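Local atomic coordinates of membrane-bound lytic murein transglycosylase (Agrobacterium tumefaciens, PDB entry 2PNW), a protein that probably cleaves the glycan strands of bacterial peptidoglycan as a lytic transglycosylase of the MltA family. Residues K209-S215 and H254-F260; F101-L106 and L183-Q189; P216-L221 and V251-N255. All coordinates share one frame; numbering follows the deposited sequence.

Contact 1: residues K209-S215 and H254-F260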
loop_
_atom_site.group_PDB
_atom_site.type_symbol
_atom_site.label_atom_id
_atom_site.label_comp_id
_atom_site.label_asym_id
_atom_site.label_seq_id
_atom_site.Cartn_x
_atom_site.Cartn_y
_atom_site.Cartn_z
ATOM N N LYS A 209 2.398 -5.528 12.862
ATOM C CA LYS A 209 2.703 -6.834 12.300
ATOM C C LYS A 209 3.634 -7.586 13.233
ATOM O O LYS A 209 4.330 -6.989 14.040
ATOM C CB LYS A 209 3.298 -6.700 10.890
ATOM C CG LYS A 209 4.620 -5.886 10.834
ATOM C CD LYS A 209 5.078 -5.636 9.381
ATOM C CE LYS A 209 6.332 -4.766 9.409
ATOM N NZ LYS A 209 6.953 -4.710 8.046
ATOM N N ALA A 210 3.664 -8.905 13.094
ATOM C CA ALA A 210 4.516 -9.756 13.924
ATOM C C ALA A 210 6.001 -9.325 13.917
ATOM O O ALA A 210 6.694 -9.507 14.914
ATOM C CB ALA A 210 4.353 -11.234 13.483
ATOM N N GLY A 211 6.481 -8.803 12.795
ATOM C CA GLY A 211 7.857 -8.247 12.685
ATOM C C GLY A 211 8.679 -8.905 11.584
ATOM O O GLY A 211 9.620 -8.293 11.011
ATOM N N HIS A 212 8.320 -10.155 11.276
ATOM C CA HIS A 212 9.061 -10.952 10.276
ATOM C C HIS A 212 8.949 -10.359 8.896
ATOM O O HIS A 212 7.971 -9.678 8.566
ATOM C CB HIS A 212 8.561 -12.403 10.281
ATOM C CG HIS A 212 8.359 -12.925 11.659
ATOM N ND1 HIS A 212 9.405 -13.120 12.528
ATOM C CD2 HIS A 212 7.233 -13.236 12.346
ATOM C CE1 HIS A 212 8.939 -13.544 13.690
ATOM N NE2 HIS A 212 7.620 -13.624 13.604
ATOM N N VAL A 213 9.952 -10.636 8.073
ATOM C CA VAL A 213 9.968 -10.162 6.689
ATOM C C VAL A 213 8.770 -10.735 5.925
ATOM O O VAL A 213 8.280 -11.845 6.235
ATOM C CB VAL A 213 11.330 -10.534 5.974
ATOM C CG1 VAL A 213 11.444 -12.060 5.743
ATOM C CG2 VAL A 213 11.501 -9.769 4.665
ATOM N N PHE A 214 8.280 -9.957 4.966
ATOM C CA PHE A 214 7.278 -10.433 4.027
ATOM C C PHE A 214 7.938 -11.328 2.953
ATOM O O PHE A 214 8.977 -10.958 2.393
ATOM C CB PHE A 214 6.577 -9.234 3.371
ATOM C CG PHE A 214 5.556 -9.621 2.334
ATOM C CD1 PHE A 214 4.273 -10.041 2.715
ATOM C CD2 PHE A 214 5.895 -9.609 0.976
ATOM C CE1 PHE A 214 3.309 -10.424 1.733
ATOM C CE2 PHE A 214 4.964 -10.025 -0.003
ATOM C CZ PHE A 214 3.663 -10.411 0.388
ATOM N N SER A 215 7.356 -12.506 2.697
ATOM C CA SER A 215 7.792 -13.333 1.554
ATOM C C SER A 215 6.651 -13.521 0.563
ATOM O O SER A 215 5.563 -13.948 0.952
ATOM C CB SER A 215 8.319 -14.700 2.000
ATOM O OG SER A 215 9.326 -14.533 2.965
ATOM N N HIS A 254 5.100 -19.842 4.326
ATOM C CA HIS A 254 6.369 -19.312 3.787
ATOM C C HIS A 254 6.432 -17.812 4.049
ATOM O O HIS A 254 7.506 -17.253 4.234
ATOM C CB HIS A 254 6.437 -19.565 2.278
ATOM C CG HIS A 254 7.599 -18.917 1.594
ATOM N ND1 HIS A 254 8.902 -19.309 1.815
ATOM C CD2 HIS A 254 7.647 -17.970 0.629
ATOM C CE1 HIS A 254 9.709 -18.603 1.040
ATOM N NE2 HIS A 254 8.970 -17.773 0.315
ATOM N N ASN A 255 5.273 -17.160 4.033
ATOM C CA ASN A 255 5.201 -15.742 4.448
ATOM C C ASN A 255 5.047 -15.667 5.962
ATOM O O ASN A 255 3.944 -15.785 6.508
ATOM C CB ASN A 255 4.036 -15.006 3.760
ATOM C CG ASN A 255 3.928 -13.557 4.244
ATOM O OD1 ASN A 255 4.951 -12.935 4.539
ATOM N ND2 ASN A 255 2.710 -13.042 4.361
ATOM N N ARG A 256 6.164 -15.513 6.658
ATOM C CA ARG A 256 6.149 -15.535 8.120
ATOM C C ARG A 256 5.526 -14.264 8.717
ATOM O O ARG A 256 5.086 -14.282 9.869
ATOM C CB ARG A 256 7.588 -15.651 8.645
ATOM C CG ARG A 256 8.168 -17.032 8.375
ATOM C CD ARG A 256 9.574 -17.103 8.986
ATOM N NE ARG A 256 9.544 -17.248 10.423
ATOM C CZ ARG A 256 10.463 -16.750 11.269
ATOM N NH1 ARG A 256 11.462 -15.985 10.850
ATOM N NH2 ARG A 256 10.319 -16.996 12.557
ATOM N N SER A 257 5.530 -13.183 7.947
ATOM C CA SER A 257 4.894 -11.926 8.384
ATOM C C SER A 257 3.412 -12.161 8.633
ATOM O O SER A 257 2.781 -12.944 7.918
ATOM C CB SER A 257 5.029 -10.866 7.285
ATOM O OG SER A 257 4.199 -9.743 7.590
ATOM N N TYR A 258 2.848 -11.481 9.643
ATOM C CA TYR A 258 1.409 -11.592 9.928
ATOM C C TYR A 258 0.934 -10.197 10.296
ATOM O O TYR A 258 1.588 -9.512 11.099
ATOM C CB TYR A 258 1.181 -12.534 11.115
ATOM C CG TYR A 258 -0.278 -12.930 11.364
ATOM C CD1 TYR A 258 -0.799 -14.107 10.827
ATOM C CD2 TYR A 258 -1.127 -12.128 12.132
ATOM C CE1 TYR A 258 -2.162 -14.483 11.046
ATOM C CE2 TYR A 258 -2.474 -12.491 12.360
ATOM C CZ TYR A 258 -2.970 -13.684 11.829
ATOM O OH TYR A 258 -4.288 -14.059 12.058
ATOM N N ILE A 259 -0.180 -9.797 9.692
ATOM C CA ILE A 259 -0.720 -8.438 9.837
ATOM C C ILE A 259 -1.803 -8.393 10.910
ATOM O O ILE A 259 -2.704 -9.250 10.946
ATOM C CB ILE A 259 -1.288 -7.886 8.488
ATOM C CG1 ILE A 259 -0.227 -7.933 7.378
ATOM C CG2 ILE A 259 -1.888 -6.423 8.693
ATOM C CD1 ILE A 259 1.167 -7.315 7.783
ATOM N N PHE A 260 -1.689 -7.419 11.817
ATOM C CA PHE A 260 -2.770 -7.144 12.792
ATOM C C PHE A 260 -3.473 -5.858 12.386
ATOM O O PHE A 260 -2.860 -4.976 11.798
ATOM C CB PHE A 260 -2.211 -7.019 14.220
ATOM C CG PHE A 260 -1.549 -8.273 14.696
ATOM C CD1 PHE A 260 -2.328 -9.340 15.133
ATOM C CD2 PHE A 260 -0.168 -8.417 14.644
ATOM C CE1 PHE A 260 -1.731 -10.522 15.568
ATOM C CE2 PHE A 260 0.436 -9.608 15.088
ATOM C CZ PHE A 260 -0.365 -10.658 15.528
HETATM O O HOH W 1 5.593 -9.198 10.036
HETATM O O HOH W 2 8.656 -14.457 5.551
#
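Lys209 and Ile259 form an antiparallel non-hydrogen-bonded pair where strands 201-209 and 259-263 meet, and just beyond it Ala210 N donates to Tyr258 O at 2.9 Å, in the carbonyl plane. Lys209 CB packs on Ile259 CD1 at 3.8 Å, both on one face of the sheet. Past this pair both chains run on as loops that stay side by side. The His212 ring and the Arg256 guanidinium lie 31° apart, with His212 ND1 over one face of the guanidinium, offset toward its rim. Their polar atoms have other partners: His212 ND1 bonds to Tyr143 OH, and Arg256 NE forms a salt bridge with Asp158. Asn255 extends its amide away from its own backbone N (chi1 177°) to Ser215, whose N donates to Asn255 OD1 at 3.1 Å from above the carbonyl plane. The same amide approaches the Phe214 ring obliquely, the planes 69° apart, with OD1 3.5 Å from Phe214 CD1. One water links Gly211 N, His212 O and Ser257 OG; a second joins Val213 O and Ser215 OG to Arg256 N. Direct pairing thus closes the two ends of the contact, while between them two waters bridge backbone groups of neighbouring loops in the MltA-specific insert domain.

Contact 2: residues F101-L106 and L183-Q189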
loop_
_atom_site.group_PDB
_atom_site.type_symbol
_atom_site.label_atom_id
_atom_site.label_comp_id
_atom_site.label_asym_id
_atom_site.label_seq_id
_atom_site.Cartn_x
_atom_site.Cartn_y
_atom_site.Cartn_z
ATOM N N PHE A 101 -2.927 -2.766 -6.263
ATOM C CA PHE A 101 -3.523 -3.322 -5.055
ATOM C C PHE A 101 -4.923 -2.748 -4.880
ATOM O O PHE A 101 -5.317 -1.832 -5.617
ATOM C CB PHE A 101 -2.614 -3.096 -3.818
ATOM C CG PHE A 101 -2.619 -1.677 -3.269
ATOM C CD1 PHE A 101 -3.138 -1.420 -1.999
ATOM C CD2 PHE A 101 -2.028 -0.638 -3.964
ATOM C CE1 PHE A 101 -3.099 -0.103 -1.450
ATOM C CE2 PHE A 101 -1.973 0.668 -3.424
ATOM C CZ PHE A 101 -2.528 0.924 -2.180
ATOM N N TYR A 102 -5.692 -3.294 -3.945
ATOM C CA TYR A 102 -7.099 -2.894 -3.819
ATOM C C TYR A 102 -7.523 -3.191 -2.402
ATOM O O TYR A 102 -6.730 -3.756 -1.648
ATOM C CB TYR A 102 -7.988 -3.627 -4.846
ATOM C CG TYR A 102 -8.230 -5.095 -4.565
ATOM C CD1 TYR A 102 -9.513 -5.562 -4.242
ATOM C CD2 TYR A 102 -7.177 -6.020 -4.619
ATOM C CE1 TYR A 102 -9.740 -6.936 -3.985
ATOM C CE2 TYR A 102 -7.396 -7.374 -4.350
ATOM C CZ TYR A 102 -8.660 -7.818 -4.051
ATOM O OH TYR A 102 -8.862 -9.162 -3.804
ATOM N N GLU A 103 -8.719 -2.742 -2.020
ATOM C CA GLU A 103 -9.296 -3.051 -0.711
ATOM C C GLU A 103 -10.319 -4.162 -0.943
ATOM O O GLU A 103 -11.392 -3.872 -1.518
ATOM C CB GLU A 103 -10.049 -1.831 -0.169
ATOM C CG GLU A 103 -10.525 -1.976 1.283
ATOM C CD GLU A 103 -11.390 -0.781 1.773
ATOM O OE1 GLU A 103 -12.021 -0.072 0.945
ATOM O OE2 GLU A 103 -11.493 -0.604 3.009
ATOM N N PRO A 104 -10.015 -5.417 -0.524
ATOM C CA PRO A 104 -11.028 -6.439 -0.747
ATOM C C PRO A 104 -12.233 -6.337 0.169
ATOM O O PRO A 104 -12.159 -5.811 1.293
ATOM C CB PRO A 104 -10.283 -7.773 -0.459
ATOM C CG PRO A 104 -8.797 -7.417 -0.427
ATOM C CD PRO A 104 -8.790 -5.987 0.070
ATOM N N GLU A 105 -13.348 -6.860 -0.313
ATOM C CA GLU A 105 -14.474 -7.114 0.533
ATOM C C GLU A 105 -14.321 -8.558 1.041
ATOM O O GLU A 105 -14.105 -9.477 0.241
ATOM C CB GLU A 105 -15.746 -6.925 -0.297
ATOM C CG GLU A 105 -16.988 -7.004 0.494
ATOM C CD GLU A 105 -18.201 -6.590 -0.331
ATOM O OE1 GLU A 105 -18.371 -5.374 -0.573
ATOM O OE2 GLU A 105 -18.970 -7.489 -0.722
ATOM N N LEU A 106 -14.415 -8.754 2.351
ATOM C CA LEU A 106 -14.255 -10.070 2.947
ATOM C C LEU A 106 -15.472 -10.436 3.778
ATOM O O LEU A 106 -15.822 -9.717 4.720
ATOM C CB LEU A 106 -13.003 -10.089 3.830
ATOM C CG LEU A 106 -12.591 -11.414 4.491
ATOM C CD1 LEU A 106 -12.161 -12.458 3.447
ATOM C CD2 LEU A 106 -11.480 -11.207 5.511
ATOM N N LEU A 183 -8.548 -14.267 3.307
ATOM C CA LEU A 183 -7.954 -13.520 4.423
ATOM C C LEU A 183 -6.454 -13.262 4.212
ATOM O O LEU A 183 -5.942 -12.172 4.515
ATOM C CB LEU A 183 -8.206 -14.245 5.741
ATOM C CG LEU A 183 -7.554 -13.609 6.971
ATOM C CD1 LEU A 183 -8.002 -12.144 7.171
ATOM C CD2 LEU A 183 -7.911 -14.467 8.168
ATOM N N PHE A 184 -5.723 -14.276 3.728
ATOM C CA PHE A 184 -4.318 -14.056 3.356
ATOM C C PHE A 184 -4.137 -12.867 2.424
ATOM O O PHE A 184 -3.262 -12.002 2.646
ATOM C CB PHE A 184 -3.682 -15.349 2.751
ATOM C CG PHE A 184 -2.188 -15.224 2.507
ATOM C CD1 PHE A 184 -1.279 -15.578 3.501
ATOM C CD2 PHE A 184 -1.705 -14.716 1.304
ATOM C CE1 PHE A 184 0.109 -15.494 3.278
ATOM C CE2 PHE A 184 -0.311 -14.607 1.073
ATOM C CZ PHE A 184 0.591 -14.992 2.088
ATOM N N PHE A 185 -4.936 -12.799 1.360
ATOM C CA PHE A 185 -4.823 -11.670 0.440
ATOM C C PHE A 185 -5.196 -10.311 1.059
ATOM O O PHE A 185 -4.659 -9.293 0.657
ATOM C CB PHE A 185 -5.620 -11.931 -0.828
ATOM C CG PHE A 185 -4.848 -12.726 -1.850
ATOM C CD1 PHE A 185 -4.132 -12.075 -2.852
ATOM C CD2 PHE A 185 -4.812 -14.118 -1.786
ATOM C CE1 PHE A 185 -3.398 -12.801 -3.799
ATOM C CE2 PHE A 185 -4.085 -14.860 -2.728
ATOM C CZ PHE A 185 -3.394 -14.212 -3.743
ATOM N N VAL A 186 -6.105 -10.318 2.023
ATOM C CA VAL A 186 -6.354 -9.113 2.855
ATOM C C VAL A 186 -5.084 -8.686 3.640
ATOM O O VAL A 186 -4.745 -7.508 3.686
ATOM C CB VAL A 186 -7.567 -9.349 3.786
ATOM C CG1 VAL A 186 -7.644 -8.282 4.907
ATOM C CG2 VAL A 186 -8.852 -9.393 2.925
ATOM N N HIS A 187 -4.365 -9.632 4.235
ATOM C CA HIS A 187 -3.062 -9.299 4.842
ATOM C C HIS A 187 -2.140 -8.644 3.822
ATOM O O HIS A 187 -1.468 -7.670 4.146
ATOM C CB HIS A 187 -2.368 -10.552 5.409
ATOM C CG HIS A 187 -2.954 -11.049 6.706
ATOM N ND1 HIS A 187 -2.170 -11.328 7.806
ATOM C CD2 HIS A 187 -4.238 -11.286 7.087
ATOM C CE1 HIS A 187 -2.941 -11.736 8.802
ATOM N NE2 HIS A 187 -4.197 -11.728 8.390
ATOM N N VAL A 188 -2.103 -9.175 2.595
ATOM C CA VAL A 188 -1.220 -8.637 1.556
ATOM C C VAL A 188 -1.628 -7.219 1.155
ATOM O O VAL A 188 -0.760 -6.327 1.010
ATOM C CB VAL A 188 -1.192 -9.570 0.307
ATOM C CG1 VAL A 188 -0.312 -8.998 -0.803
ATOM C CG2 VAL A 188 -0.677 -10.957 0.708
ATOM N N GLN A 189 -2.932 -6.992 0.972
ATOM C CA GLN A 189 -3.403 -5.646 0.577
ATOM C C GLN A 189 -3.235 -4.639 1.735
ATOM O O GLN A 189 -2.946 -3.445 1.493
ATOM C CB GLN A 189 -4.874 -5.657 0.133
ATOM C CG GLN A 189 -5.253 -6.631 -1.009
ATOM C CD GLN A 189 -4.209 -6.751 -2.083
ATOM O OE1 GLN A 189 -3.992 -5.832 -2.862
ATOM N NE2 GLN A 189 -3.553 -7.910 -2.142
#
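Gln189 folds its side chain back at chi2 (-38°), which carries the amide from the last turn of helix 180-189 to the backbone of strand 96-109. There OE1 accepts from Tyr102 N at 3.2 Å, the donor tilted 16° from the carbonyl plane. Tyr102 has its CG between the backbone N and the carbonyl carbon, and this swings a ring whose CB starts away from the helix round to the same amide. Ring and amide planes are 38° apart, and Tyr102 CD2 comes within 3.6 Å of Gln189 OE1. Phe101 CB touches that oxygen too, at 3.2 Å. The other end of the amide turns to its own helix, where Gln189 NE2 gives a weak bond to Phe185 O.

The aliphatic part of Gln189 is used as well: its CB lies 3.2 Å from Tyr102 O, and its CG packs against Pro104 CG at 3.7 Å. From here the contact becomes wholly apolar. Val186 CG2 sits against the Pro104 ring, 3.9 Å from Pro104 CG, and also meets Leu106 CD2. One turn earlier on the helix, Leu183 CD1 reaches the same Leu106 methyl at 4.0 Å. Strand 118-121 adds Ile120, which touches both leucines, and Met234 of helix 234-243 packs on Tyr102.

The contact therefore lays one side of a helix along a strand of the MltA-specific insert domain, through Leu183, Val186 and Gln189, three residues apart. Its apolar end is held by the methyls of branched side chains and a proline ring. At the other end a glutamine amide takes up a strand N-H and gives a weaker bond back to its own helix, joining the two backbones within a buried interface.

Contact 3: residues P216-L221 and V251-N255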
loop_
_atom_site.group_PDB
_atom_site.type_symbol
_atom_site.label_atom_id
_atom_site.label_comp_id
_atom_site.label_asym_id
_atom_site.label_seq_id
_atom_site.Cartn_x
_atom_site.Cartn_y
_atom_site.Cartn_z
ATOM N N PRO A 216 6.872 -13.135 -0.707
ATOM C CA PRO A 216 5.830 -13.256 -1.717
ATOM C C PRO A 216 5.592 -14.707 -2.158
ATOM O O PRO A 216 6.548 -15.403 -2.573
ATOM C CB PRO A 216 6.362 -12.415 -2.869
ATOM C CG PRO A 216 7.841 -12.435 -2.707
ATOM C CD PRO A 216 8.092 -12.489 -1.241
ATOM N N ILE A 217 4.341 -15.162 -2.074
ATOM C CA ILE A 217 4.051 -16.561 -2.428
ATOM C C ILE A 217 4.092 -16.780 -3.936
ATOM O O ILE A 217 4.366 -17.893 -4.380
ATOM C CB ILE A 217 2.737 -17.113 -1.790
ATOM C CG1 ILE A 217 1.513 -16.326 -2.283
ATOM C CG2 ILE A 217 2.846 -17.124 -0.218
ATOM C CD1 ILE A 217 0.208 -17.024 -1.953
ATOM N N GLY A 218 3.857 -15.721 -4.715
ATOM C CA GLY A 218 3.957 -15.803 -6.181
ATOM C C GLY A 218 5.350 -16.261 -6.591
ATOM O O GLY A 218 5.522 -17.157 -7.421
ATOM N N ARG A 219 6.361 -15.657 -5.985
ATOM C CA ARG A 219 7.750 -16.015 -6.300
ATOM C C ARG A 219 8.066 -17.447 -5.886
ATOM O O ARG A 219 8.778 -18.164 -6.599
ATOM C CB ARG A 219 8.708 -15.015 -5.637
ATOM C CG ARG A 219 10.196 -15.254 -5.891
ATOM C CD ARG A 219 10.532 -15.472 -7.368
ATOM N NE ARG A 219 10.163 -14.350 -8.218
ATOM C CZ ARG A 219 10.222 -14.370 -9.548
ATOM N NH1 ARG A 219 10.635 -15.465 -10.189
ATOM N NH2 ARG A 219 9.868 -13.294 -10.240
ATOM N N LEU A 220 7.527 -17.879 -4.749
ATOM C CA LEU A 220 7.719 -19.255 -4.303
ATOM C C LEU A 220 7.155 -20.205 -5.339
ATOM O O LEU A 220 7.775 -21.213 -5.675
ATOM C CB LEU A 220 7.014 -19.508 -2.958
ATOM C CG LEU A 220 7.068 -20.953 -2.433
ATOM C CD1 LEU A 220 8.465 -21.449 -2.306
ATOM C CD2 LEU A 220 6.376 -21.107 -1.079
ATOM N N LEU A 221 5.959 -19.896 -5.826
ATOM C CA LEU A 221 5.317 -20.777 -6.804
ATOM C C LEU A 221 6.060 -20.774 -8.149
ATOM O O LEU A 221 6.192 -21.838 -8.764
ATOM C CB LEU A 221 3.831 -20.435 -6.957
ATOM C CG LEU A 221 3.002 -20.697 -5.696
ATOM C CD1 LEU A 221 1.577 -20.144 -5.871
ATOM C CD2 LEU A 221 2.958 -22.193 -5.325
ATOM N N VAL A 251 2.479 -23.227 1.771
ATOM C CA VAL A 251 2.770 -22.101 0.919
ATOM C C VAL A 251 2.489 -20.783 1.670
ATOM O O VAL A 251 3.313 -19.896 1.662
ATOM C CB VAL A 251 1.958 -22.178 -0.394
ATOM C CG1 VAL A 251 2.084 -20.868 -1.209
ATOM C CG2 VAL A 251 2.434 -23.403 -1.248
ATOM N N LEU A 252 1.308 -20.648 2.266
ATOM C CA LEU A 252 1.001 -19.382 2.980
ATOM C C LEU A 252 2.010 -19.139 4.095
ATOM O O LEU A 252 2.428 -18.005 4.334
ATOM C CB LEU A 252 -0.401 -19.434 3.585
ATOM C CG LEU A 252 -1.516 -19.616 2.539
ATOM C CD1 LEU A 252 -2.888 -19.321 3.193
ATOM C CD2 LEU A 252 -1.270 -18.743 1.272
ATOM N N TRP A 253 2.409 -20.207 4.776
ATOM C CA TRP A 253 3.286 -20.068 5.956
ATOM C C TRP A 253 4.748 -19.731 5.616
ATOM O O TRP A 253 5.537 -19.349 6.504
ATOM C CB TRP A 253 3.181 -21.331 6.825
ATOM C CG TRP A 253 1.838 -21.503 7.510
ATOM C CD1 TRP A 253 0.893 -20.538 7.732
ATOM C CD2 TRP A 253 1.325 -22.702 8.100
ATOM N NE1 TRP A 253 -0.186 -21.066 8.387
ATOM C CE2 TRP A 253 0.064 -22.391 8.650
ATOM C CE3 TRP A 253 1.814 -24.023 8.223
ATOM C CZ2 TRP A 253 -0.723 -23.345 9.311
ATOM C CZ3 TRP A 253 1.037 -24.964 8.885
ATOM C CH2 TRP A 253 -0.222 -24.624 9.423
ATOM N N HIS A 254 5.100 -19.842 4.326
ATOM C CA HIS A 254 6.369 -19.312 3.787
ATOM C C HIS A 254 6.432 -17.812 4.049
ATOM O O HIS A 254 7.506 -17.253 4.234
ATOM C CB HIS A 254 6.437 -19.565 2.278
ATOM C CG HIS A 254 7.599 -18.917 1.594
ATOM N ND1 HIS A 254 8.902 -19.309 1.815
ATOM C CD2 HIS A 254 7.647 -17.970 0.629
ATOM C CE1 HIS A 254 9.709 -18.603 1.040
ATOM N NE2 HIS A 254 8.970 -17.773 0.315
ATOM N N ASN A 255 5.273 -17.160 4.033
ATOM C CA ASN A 255 5.201 -15.742 4.448
ATOM C C ASN A 255 5.047 -15.667 5.962
ATOM O O ASN A 255 3.944 -15.785 6.508
ATOM C CB ASN A 255 4.036 -15.006 3.760
ATOM C CG ASN A 255 3.928 -13.557 4.244
ATOM O OD1 ASN A 255 4.951 -12.935 4.539
ATOM N ND2 ASN A 255 2.710 -13.042 4.361
HETATM O O HOH W 3 9.146 -15.951 -1.697
#
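The His254 imidazole has Leu220 CD2 over one face, Ser215 OG over the opposite face, offset toward the rim, and Pro216 O at its edge, near the ring plane. The methyl stands 4.0 Å from the ring centroid and 29° off the normal, a CH-pi contact in which the two side chains approach from opposite directions. Leu220 CD2 also touches His254 CB at 3.7 Å. A water lies in the plane of the ring, 2.7 Å from His254 NE2, and donates to Pro216 O at 2.8 Å. It thus ties the imidazole to the N-cap residue of helix 217-223.

Away from the ring the contact is aliphatic. Ile217 and Val251 cross at about a right angle, Ile217 CB lying 3.9 Å from Val251 CG1, while Ile217 CG2 comes to 3.4 Å from Val251 O. Ile217 places CG1 between its backbone N and carbonyl carbon (chi1 62°), and from there the chain runs on to set CD1 against Leu252 CD2 at 3.9 Å. Leu221 CD2 reaches the other methyl of Val251, CG2, at 4.3 Å. Trp240 of helix 234-243 packs on both Leu221 and Val251, and Phe184 of helix 180-189 on both Ile217 and Leu252.

No direct hydrogen bond joins the two segments, so the start of helix 217-223 is held against residues 251-255, the C-terminal part of helix 248-252 and the turn that follows, by branched side chains in the buried part and by the imidazole at the exposed margin. The histidine serves both kinds of chemistry: its face takes a leucine methyl, while its in-plane nitrogen reaches the helix N-cap through water.

All three contacts lie within the MltA-specific insert domain. Contact 2 is the buried one, fixing helix 180-189 to strand 96-109; contacts 1 and 3 are partly buried and include exposed residues. These two overlap at His254 and Asn255, so that the chain following helix 248-252 passes directly from helix packing in contact 3 to loop and strand pairing in contact 1. Helix 180-189 connects the set: Phe184 of contact 2 touches Asn255, which contacts 1 and 3 share, and His187 meets Tyr258 edge-to-face. The chemistry changes accordingly, from methyl packing with a glutamine-to-backbone bond in contact 2 to water-bridged polar groups in contact 1, while contact 3 combines an aliphatic interior with one water bridge.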